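Local coordinates for glutamine cyclotransferase (Zymomonas mobilis, PDB 3NOL), which catalyses the cyclisation of N-terminal glutamine to pyroglutamate with release of ammonia, as a bacterial glutaminyl cyclase built on a beta-propeller fold, at residues S93-K98 / Q137-S142; G218-P223 / L245-F250; V100-K105 / F123-E128. All blocks are in the same frame, centred on the assembly; numbering follows the deposited sequence.

Contact 1: S93-K98 / Q137-S142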
loop_
_atom_site.group_PDB
_atom_site.type_symbol
_atom_site.label_atom_id
_atom_site.label_comp_id
_atom_site.label_asym_id
_atom_site.label_seq_id
_atom_site.Cartn_x
_atom_site.Cartn_y
_atom_site.Cartn_z
ATOM N N SER A 93 -4.056 -4.355 -5.385
ATOM C CA SER A 93 -2.876 -4.571 -6.218
ATOM C C SER A 93 -3.349 -4.974 -7.597
ATOM O O SER A 93 -4.393 -5.648 -7.739
ATOM C CB SER A 93 -1.988 -5.679 -5.640
ATOM O OG SER A 93 -0.866 -5.932 -6.498
ATOM N N ASP A 94 -2.597 -4.548 -8.605
ATOM C CA ASP A 94 -2.785 -5.097 -9.955
ATOM C C ASP A 94 -2.366 -6.575 -9.974
ATOM O O ASP A 94 -1.541 -7.041 -9.159
ATOM C CB ASP A 94 -1.968 -4.334 -11.003
ATOM C CG ASP A 94 -0.479 -4.350 -10.692
ATOM O OD1 ASP A 94 -0.133 -3.935 -9.576
ATOM O OD2 ASP A 94 0.350 -4.802 -11.539
ATOM N N TRP A 95 -2.953 -7.302 -10.917
ATOM C CA TRP A 95 -2.441 -8.607 -11.304
ATOM C C TRP A 95 -2.825 -8.787 -12.769
ATOM O O TRP A 95 -4.010 -8.794 -13.107
ATOM C CB TRP A 95 -2.984 -9.772 -10.447
ATOM C CG TRP A 95 -2.360 -11.028 -10.926
ATOM C CD1 TRP A 95 -2.893 -11.950 -11.790
ATOM C CD2 TRP A 95 -1.024 -11.439 -10.669
ATOM N NE1 TRP A 95 -1.974 -12.951 -12.048
ATOM C CE2 TRP A 95 -0.810 -12.650 -11.380
ATOM C CE3 TRP A 95 0.016 -10.916 -9.878
ATOM C CZ2 TRP A 95 0.410 -13.344 -11.332
ATOM C CZ3 TRP A 95 1.246 -11.591 -9.846
ATOM C CH2 TRP A 95 1.422 -12.813 -10.556
ATOM N N LYS A 96 -1.816 -8.877 -13.636
ATOM C CA LYS A 96 -2.073 -8.904 -15.077
ATOM C C LYS A 96 -3.018 -7.741 -15.423
ATOM O O LYS A 96 -2.712 -6.590 -15.095
ATOM C CB LYS A 96 -2.610 -10.284 -15.519
ATOM C CG LYS A 96 -1.560 -11.416 -15.308
ATOM C CD LYS A 96 -2.107 -12.792 -15.641
ATOM C CE LYS A 96 -1.008 -13.841 -15.506
ATOM N NZ LYS A 96 -1.518 -15.219 -15.808
ATOM N N ASP A 97 -4.160 -8.026 -16.043
ATOM C CA ASP A 97 -5.087 -6.951 -16.438
ATOM C C ASP A 97 -6.260 -6.843 -15.454
ATOM O O ASP A 97 -7.363 -6.397 -15.796
ATOM C CB ASP A 97 -5.555 -7.128 -17.898
ATOM C CG ASP A 97 -6.185 -8.488 -18.158
ATOM O OD1 ASP A 97 -6.081 -9.371 -17.285
ATOM O OD2 ASP A 97 -6.778 -8.675 -19.260
ATOM N N LYS A 98 -5.991 -7.239 -14.210
ATOM C CA LYS A 98 -6.973 -7.193 -13.129
ATOM C C LYS A 98 -6.493 -6.314 -11.979
ATOM O O LYS A 98 -5.298 -6.023 -11.861
ATOM C CB LYS A 98 -7.225 -8.608 -12.589
ATOM C CG LYS A 98 -7.509 -9.649 -13.656
ATOM C CD LYS A 98 -8.918 -9.500 -14.185
ATOM C CE LYS A 98 -9.335 -10.699 -15.042
ATOM N NZ LYS A 98 -9.367 -10.374 -16.483
ATOM N N GLN A 137 5.349 -13.593 -9.541
ATOM C CA GLN A 137 4.708 -14.913 -9.355
ATOM C C GLN A 137 3.515 -14.957 -8.394
ATOM O O GLN A 137 2.642 -15.809 -8.541
ATOM C CB GLN A 137 5.727 -15.934 -8.864
ATOM C CG GLN A 137 6.760 -16.357 -9.901
ATOM C CD GLN A 137 7.678 -17.426 -9.350
ATOM O OE1 GLN A 137 7.523 -18.608 -9.655
ATOM N NE2 GLN A 137 8.610 -17.020 -8.485
ATOM N N TYR A 138 3.515 -14.082 -7.388
ATOM C CA TYR A 138 2.518 -14.129 -6.303
ATOM C C TYR A 138 1.965 -12.771 -5.911
ATOM O O TYR A 138 2.649 -11.754 -6.049
ATOM C CB TYR A 138 3.145 -14.716 -5.030
ATOM C CG TYR A 138 3.832 -16.030 -5.238
ATOM C CD1 TYR A 138 3.095 -17.188 -5.496
ATOM C CD2 TYR A 138 5.223 -16.116 -5.180
ATOM C CE1 TYR A 138 3.723 -18.402 -5.696
ATOM C CE2 TYR A 138 5.873 -17.329 -5.377
ATOM C CZ TYR A 138 5.124 -18.465 -5.630
ATOM O OH TYR A 138 5.790 -19.663 -5.826
ATOM N N LEU A 139 0.734 -12.781 -5.403
ATOM C CA LEU A 139 0.213 -11.660 -4.613
ATOM C C LEU A 139 0.748 -11.828 -3.205
ATOM O O LEU A 139 0.915 -12.951 -2.734
ATOM C CB LEU A 139 -1.314 -11.682 -4.583
ATOM C CG LEU A 139 -1.914 -11.266 -5.942
ATOM C CD1 LEU A 139 -3.298 -11.925 -6.250
ATOM C CD2 LEU A 139 -1.954 -9.729 -6.148
ATOM N N ILE A 140 0.937 -10.712 -2.510
ATOM C CA ILE A 140 1.519 -10.751 -1.185
ATOM C C ILE A 140 0.647 -9.863 -0.316
ATOM O O ILE A 140 0.438 -8.686 -0.645
ATOM C CB ILE A 140 2.961 -10.227 -1.178
ATOM C CG1 ILE A 140 3.847 -10.998 -2.176
ATOM C CG2 ILE A 140 3.520 -10.267 0.263
ATOM C CD1 ILE A 140 5.132 -10.254 -2.455
ATOM N N MET A 141 0.105 -10.440 0.753
ATOM C CA MET A 141 -0.827 -9.734 1.612
ATOM C C MET A 141 -0.367 -9.663 3.078
ATOM O O MET A 141 0.134 -10.653 3.636
ATOM C CB MET A 141 -2.231 -10.352 1.516
ATOM C CG MET A 141 -2.447 -11.678 2.185
ATOM S SD MET A 141 -4.179 -12.237 1.976
ATOM C CE MET A 141 -5.098 -11.174 3.071
ATOM N N SER A 142 -0.533 -8.480 3.670
ATOM C CA SER A 142 -0.349 -8.267 5.111
ATOM C C SER A 142 -1.737 -8.200 5.778
ATOM O O SER A 142 -2.775 -8.120 5.088
ATOM C CB SER A 142 0.393 -6.950 5.369
ATOM O OG SER A 142 -0.339 -5.844 4.834
#
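W95, the last residue of strand 89-95, reaches Q137, Y138 and L139 across the seam between two successive blades of the five-bladed beta-propeller. Strands 93-95 and 139-141 run nearly antiparallel but lie too far apart to pair, their axes 9.0 Å from each other at the closest, so side chains have to bridge the gap. With CG anti to the backbone N (chi1 -179°) and chi2 at -98°, the indole presents its six-membered ring: CH2 comes within 3.7 Å of C of Q137, and CZ3 approaches O of Y138. The meeting is oblique, and no hydrogen bond crosses. H134 of strand 132-134 meets the indole edge-to-face, and its NE2 is hydrogen-bonded to OD2 of D94, so D94 and W95 both touch the next blade through one histidine. The chain then reverses in a type II' turn from W95 to K98, closed by two backbone hydrogen bonds between these residues. L139 answers from the other blade with CG beside its backbone N, anti to the carbonyl carbon (chi1 -73°). Its CD2 branch does the touching: this methyl lies 4.4 Å from CE3 of W95 and 4.0 Å from OG of S93.

Contact 2: G218-P223 / L245-F250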
loop_
_atom_site.group_PDB
_atom_site.type_symbol
_atom_site.label_atom_id
_atom_site.label_comp_id
_atom_site.label_asym_id
_atom_site.label_seq_id
_atom_site.Cartn_x
_atom_site.Cartn_y
_atom_site.Cartn_z
ATOM N N GLY A 218 3.275 21.350 3.293
ATOM C CA GLY A 218 2.434 22.552 3.231
ATOM C C GLY A 218 1.322 22.546 4.286
ATOM O O GLY A 218 1.333 21.728 5.213
ATOM N N PRO A 219 0.351 23.474 4.163
ATOM C CA PRO A 219 -0.686 23.569 5.198
ATOM C C PRO A 219 -1.404 22.229 5.382
ATOM O O PRO A 219 -1.785 21.599 4.393
ATOM C CB PRO A 219 -1.659 24.626 4.636
ATOM C CG PRO A 219 -0.846 25.419 3.667
ATOM C CD PRO A 219 0.151 24.455 3.076
ATOM N N LEU A 220 -1.579 21.803 6.634
ATOM C CA LEU A 220 -2.216 20.511 6.926
ATOM C C LEU A 220 -3.718 20.612 7.156
ATOM O O LEU A 220 -4.183 21.622 7.709
ATOM C CB LEU A 220 -1.573 19.867 8.171
ATOM C CG LEU A 220 -0.053 19.646 8.198
ATOM C CD1 LEU A 220 0.365 19.040 9.538
ATOM C CD2 LEU A 220 0.405 18.751 7.021
ATOM N N PRO A 221 -4.480 19.554 6.773
ATOM C CA PRO A 221 -5.907 19.551 7.078
ATOM C C PRO A 221 -6.078 19.206 8.546
ATOM O O PRO A 221 -5.153 18.682 9.182
ATOM C CB PRO A 221 -6.460 18.397 6.220
ATOM C CG PRO A 221 -5.295 17.430 6.090
ATOM C CD PRO A 221 -4.048 18.301 6.108
ATOM N N SER A 222 -7.256 19.491 9.073
ATOM C CA SER A 222 -7.653 18.930 10.339
ATOM C C SER A 222 -9.020 18.291 10.112
ATOM O O SER A 222 -9.957 18.954 9.648
ATOM C CB SER A 222 -7.689 19.993 11.436
ATOM O OG SER A 222 -7.877 19.383 12.704
ATOM N N PRO A 223 -9.138 16.992 10.404
ATOM C CA PRO A 223 -8.149 16.091 10.976
ATOM C C PRO A 223 -7.121 15.588 9.966
ATOM O O PRO A 223 -7.302 15.753 8.757
ATOM C CB PRO A 223 -9.000 14.912 11.443
ATOM C CG PRO A 223 -10.115 14.881 10.508
ATOM C CD PRO A 223 -10.421 16.306 10.153
ATOM N N LEU A 245 -5.579 10.978 4.757
ATOM C CA LEU A 245 -5.954 12.421 4.805
ATOM C C LEU A 245 -4.775 13.355 4.495
ATOM O O LEU A 245 -4.890 14.579 4.611
ATOM C CB LEU A 245 -6.604 12.794 6.145
ATOM C CG LEU A 245 -7.695 11.866 6.705
ATOM C CD1 LEU A 245 -8.205 12.385 8.061
ATOM C CD2 LEU A 245 -8.845 11.732 5.710
ATOM N N TRP A 246 -3.646 12.772 4.085
ATOM C CA TRP A 246 -2.457 13.565 3.817
ATOM C C TRP A 246 -2.700 14.465 2.596
ATOM O O TRP A 246 -3.333 14.039 1.620
ATOM C CB TRP A 246 -1.247 12.653 3.603
ATOM C CG TRP A 246 -0.687 12.133 4.879
ATOM C CD1 TRP A 246 -1.370 11.827 6.042
ATOM C CD2 TRP A 246 0.690 11.903 5.151
ATOM N NE1 TRP A 246 -0.483 11.397 7.007
ATOM C CE2 TRP A 246 0.788 11.445 6.492
ATOM C CE3 TRP A 246 1.860 12.049 4.399
ATOM C CZ2 TRP A 246 2.017 11.124 7.086
ATOM C CZ3 TRP A 246 3.078 11.734 4.996
ATOM C CH2 TRP A 246 3.146 11.277 6.322
ATOM N N PRO A 247 -2.228 15.726 2.654
ATOM C CA PRO A 247 -2.452 16.670 1.538
ATOM C C PRO A 247 -1.537 16.471 0.331
ATOM O O PRO A 247 -1.706 17.164 -0.682
ATOM C CB PRO A 247 -2.152 18.039 2.177
ATOM C CG PRO A 247 -1.088 17.707 3.229
ATOM C CD PRO A 247 -1.510 16.362 3.787
ATOM N N LYS A 248 -0.560 15.572 0.458
ATOM C CA LYS A 248 0.386 15.315 -0.640
ATOM C C LYS A 248 0.695 13.832 -0.809
ATOM O O LYS A 248 0.605 13.075 0.153
ATOM C CB LYS A 248 1.729 16.043 -0.401
ATOM C CG LYS A 248 1.686 17.581 -0.267
ATOM C CD LYS A 248 1.216 18.304 -1.537
ATOM C CE LYS A 248 1.292 19.831 -1.316
ATOM N NZ LYS A 248 0.762 20.601 -2.490
ATOM N N VAL A 249 1.079 13.448 -2.034
ATOM C CA VAL A 249 1.858 12.248 -2.294
ATOM C C VAL A 249 3.276 12.767 -2.560
ATOM O O VAL A 249 3.453 13.699 -3.356
ATOM C CB VAL A 249 1.379 11.483 -3.556
ATOM C CG1 VAL A 249 2.266 10.254 -3.825
ATOM C CG2 VAL A 249 -0.096 11.075 -3.417
ATOM N N PHE A 250 4.261 12.164 -1.915
ATOM C CA PHE A 250 5.654 12.580 -2.085
ATOM C C PHE A 250 6.376 11.569 -2.949
ATOM O O PHE A 250 6.342 10.363 -2.673
ATOM C CB PHE A 250 6.383 12.647 -0.742
ATOM C CG PHE A 250 5.816 13.670 0.204
ATOM C CD1 PHE A 250 4.979 13.274 1.234
ATOM C CD2 PHE A 250 6.106 15.035 0.042
ATOM C CE1 PHE A 250 4.424 14.216 2.118
ATOM C CE2 PHE A 250 5.566 15.993 0.913
ATOM C CZ PHE A 250 4.723 15.574 1.967
#
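P221 and P247 meet at their CD corners, the rings crossing at about a right angle, and this pair forms the middle of a surface contact that has no hydrogen bond between its segments. CD of P221 touches CD of P247 at 3.9 Å. The same proline pushes its CG toward the backbone of the other segment, 3.2 Å from O of L245, so the P221 ring sits as a bump in the notch between a carbonyl and a pyrrolidine ring.

The fit is reciprocal. CG of P247 is a knuckle received by a shallow hollow in the loop: O of P219 lies 4.1 Å from it, CD2 of L220 lies 4.2 Å from it, and CD of P221 makes a third side. The L220 side chain leaves its backbone at an angle to the opposing segment, yet its CD2 methyl still brushes the proline.

Further along, L245 fills a second hollow. With CG anti to its carbonyl carbon (chi1 -46°), it sends CD1 against P223, 3.6 Å from O of P223 and 4.0 Å from CG of the same residue. The peptide bond from S222 to P223 is cis, which kinks the loop at the point where ring and carbonyl together receive the methyl. L245 also packs on F44 of strand 44-51, P221 on T41, while W246 starts its side chain away from the loop and its NE1 donates to O of D225.

Segment 218-223 belongs to the long loop from strand 204-209 to strand 227-233; 245-250 ends the hairpin turn after strand 238-243 and begins strand 248-256. An interblade loop thus packs on the turn into a strand of the "velcro" closure, where N- and C-terminal strands 28-38 and 248-256 pair within one blade, as is common in beta-propellers.

Contact 3: V100-K105 / F123-E128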
loop_
_atom_site.group_PDB
_atom_site.type_symbol
_atom_site.label_atom_id
_atom_site.label_comp_id
_atom_site.label_asym_id
_atom_site.label_seq_id
_atom_site.Cartn_x
_atom_site.Cartn_y
_atom_site.Cartn_z
ATOM N N VAL A 100 -6.972 -6.642 -7.757
ATOM C CA VAL A 100 -7.436 -7.499 -6.673
ATOM C C VAL A 100 -7.492 -6.635 -5.407
ATOM O O VAL A 100 -6.607 -5.788 -5.173
ATOM C CB VAL A 100 -6.483 -8.698 -6.449
ATOM C CG1 VAL A 100 -7.020 -9.596 -5.339
ATOM C CG2 VAL A 100 -6.248 -9.486 -7.770
ATOM N N GLY A 101 -8.546 -6.811 -4.629
ATOM C CA GLY A 101 -8.784 -5.977 -3.452
ATOM C C GLY A 101 -9.143 -6.824 -2.231
ATOM O O GLY A 101 -9.831 -7.853 -2.355
ATOM N N LEU A 102 -8.689 -6.364 -1.059
ATOM C CA LEU A 102 -9.058 -6.920 0.243
ATOM C C LEU A 102 -10.166 -6.100 0.914
ATOM O O LEU A 102 -10.532 -5.023 0.434
ATOM C CB LEU A 102 -7.819 -6.950 1.146
ATOM C CG LEU A 102 -6.592 -7.663 0.522
ATOM C CD1 LEU A 102 -5.419 -7.583 1.499
ATOM C CD2 LEU A 102 -6.938 -9.119 0.101
ATOM N N THR A 103 -10.706 -6.623 2.014
ATOM C CA THR A 103 -11.740 -5.895 2.785
ATOM C C THR A 103 -11.357 -5.817 4.267
ATOM O O THR A 103 -10.495 -6.568 4.731
ATOM C CB THR A 103 -13.141 -6.528 2.675
ATOM O OG1 THR A 103 -13.072 -7.867 3.149
ATOM C CG2 THR A 103 -13.669 -6.511 1.193
ATOM N N TRP A 104 -12.033 -4.920 4.988
ATOM C CA TRP A 104 -11.709 -4.588 6.372
ATOM C C TRP A 104 -12.062 -5.750 7.315
ATOM O O TRP A 104 -11.187 -6.294 7.986
ATOM C CB TRP A 104 -12.448 -3.308 6.781
ATOM C CG TRP A 104 -12.003 -2.716 8.097
ATOM C CD1 TRP A 104 -10.732 -2.647 8.585
ATOM C CD2 TRP A 104 -12.843 -2.079 9.067
ATOM N NE1 TRP A 104 -10.725 -2.008 9.807
ATOM C CE2 TRP A 104 -12.011 -1.651 10.124
ATOM C CE3 TRP A 104 -14.222 -1.832 9.142
ATOM C CZ2 TRP A 104 -12.508 -0.990 11.245
ATOM C CZ3 TRP A 104 -14.719 -1.167 10.265
ATOM C CH2 TRP A 104 -13.859 -0.760 11.299
ATOM N N LYS A 105 -13.335 -6.135 7.318
ATOM C CA LYS A 105 -13.846 -7.141 8.249
ATOM C C LYS A 105 -14.658 -8.270 7.587
ATOM O O LYS A 105 -15.219 -9.124 8.284
ATOM C CB LYS A 105 -14.712 -6.450 9.303
ATOM C CG LYS A 105 -13.976 -5.452 10.183
ATOM C CD LYS A 105 -12.677 -6.027 10.744
ATOM C CE LYS A 105 -12.572 -5.768 12.234
ATOM N NZ LYS A 105 -13.016 -4.409 12.592
ATOM N N PHE A 123 -13.543 -13.767 -3.572
ATOM C CA PHE A 123 -12.836 -14.906 -3.009
ATOM C C PHE A 123 -12.731 -14.757 -1.498
ATOM O O PHE A 123 -12.665 -13.626 -0.993
ATOM C CB PHE A 123 -11.444 -15.066 -3.652
ATOM C CG PHE A 123 -10.479 -13.935 -3.354
ATOM C CD1 PHE A 123 -9.506 -14.079 -2.345
ATOM C CD2 PHE A 123 -10.553 -12.723 -4.061
ATOM C CE1 PHE A 123 -8.605 -13.034 -2.076
ATOM C CE2 PHE A 123 -9.642 -11.672 -3.808
ATOM C CZ PHE A 123 -8.679 -11.831 -2.805
ATOM N N ASN A 124 -12.716 -15.884 -0.792
ATOM C CA ASN A 124 -12.552 -15.855 0.663
ATOM C C ASN A 124 -11.084 -15.970 1.058
ATOM O O ASN A 124 -10.271 -16.545 0.330
ATOM C CB ASN A 124 -13.368 -16.954 1.356
ATOM C CG ASN A 124 -14.858 -16.722 1.264
ATOM O OD1 ASN A 124 -15.329 -15.585 1.083
ATOM N ND2 ASN A 124 -15.620 -17.804 1.369
ATOM N N TYR A 125 -10.751 -15.403 2.206
ATOM C CA TYR A 125 -9.442 -15.623 2.802
ATOM C C TYR A 125 -9.559 -15.710 4.328
ATOM O O TYR A 125 -10.579 -15.328 4.929
ATOM C CB TYR A 125 -8.424 -14.544 2.360
ATOM C CG TYR A 125 -8.853 -13.108 2.633
ATOM C CD1 TYR A 125 -9.260 -12.272 1.596
ATOM C CD2 TYR A 125 -8.847 -12.585 3.940
ATOM C CE1 TYR A 125 -9.649 -10.962 1.842
ATOM C CE2 TYR A 125 -9.244 -11.263 4.201
ATOM C CZ TYR A 125 -9.645 -10.459 3.145
ATOM O OH TYR A 125 -10.038 -9.146 3.384
ATOM N N ASP A 126 -8.482 -16.186 4.934
ATOM C CA ASP A 126 -8.375 -16.372 6.367
ATOM C C ASP A 126 -8.095 -15.032 7.082
ATOM O O ASP A 126 -7.307 -14.199 6.609
ATOM C CB ASP A 126 -7.269 -17.387 6.639
ATOM C CG ASP A 126 -7.204 -17.807 8.086
ATOM O OD1 ASP A 126 -8.279 -18.120 8.654
ATOM O OD2 ASP A 126 -6.071 -17.848 8.628
ATOM N N GLY A 127 -8.768 -14.825 8.210
ATOM C CA GLY A 127 -8.494 -13.648 9.045
ATOM C C GLY A 127 -8.786 -12.312 8.377
ATOM O O GLY A 127 -9.826 -12.144 7.713
ATOM N N GLU A 128 -7.859 -11.364 8.545
ATOM C CA GLU A 128 -8.027 -9.997 8.027
ATOM C C GLU A 128 -7.120 -9.757 6.822
ATOM O O GLU A 128 -6.257 -10.578 6.516
ATOM C CB GLU A 128 -7.742 -8.949 9.108
ATOM C CG GLU A 128 -8.816 -8.949 10.211
ATOM C CD GLU A 128 -8.748 -7.738 11.135
ATOM O OE1 GLU A 128 -7.736 -6.989 11.125
ATOM O OE2 GLU A 128 -9.745 -7.520 11.869
#
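T103 and Y125 carry the polar part of this contact: the backbone N of T103 donates to OH of Y125 at 2.9 Å, with a nearly straight N-H...O angle of 165°. The donor lies at the ring edge, near the ring plane, so the phenol meets the backbone of strand 98-103 with its hydroxyl leading. The O of T103 is equally near that hydroxyl, at 2.9 Å. The threonine's own OG1 has its partner outside the contact, a hydrogen bond to O of L108 on the neighbouring strand 108-113. Y125 leaves its backbone toward strand 98-103, and with CG between the backbone N and the carbonyl carbon (chi1 56°) its hydroxyl reaches T103.

Apolar packing continues along strand 98-103 toward V100. CD2 of L102 lies 3.7 Å from CE1 of Y125, approaching the ring obliquely, and CG1 of V100 comes equally close to CE2 of F123, the two side chains crossing at about a right angle.

At the solvent-facing end, K105 and E128 run side by side, pointing the same way. OE2 of E128 is 3.3 Å from CE of K105, whereas NZ of K105 remains 4.6 Å from OE2, beyond a salt bridge; a mild electrostatic attraction is likely. The other carboxylate oxygen, OE1, is hydrogen-bonded to NE1 of W130. O of D126 is hydrogen-bonded to NH2 of R149, outside the two segments.

Residues 125-128 follow outer strand 119-124 and lead back toward strand 132-134, with Y125 and E128 packing on residues 102-105 on the way: the return crossing from the edge of one blade to the start of the next, characteristic of the beta-propeller.

How the contacts relate
Contacts 1 and 3 are neighbours, their centres about 13 Å apart. Strands 89-95 and 98-103 are adjacent in one sheet, joined where S93 O meets V100 N, and M141 of contact 1 packs on L102, Y125 and E128 of contact 3. In sequence, contact 3 falls between the two halves of contact 1, and contact 2 follows both. Its centre lies about 29 Å from each of the others, across the chain's centre from contact 1. It lies next to the blade completed by strands from both chain ends, where interblade loop 218-223 meets the turn before strand 248-256. Packing within blades, between them and through their connecting loops thus holds one propeller together.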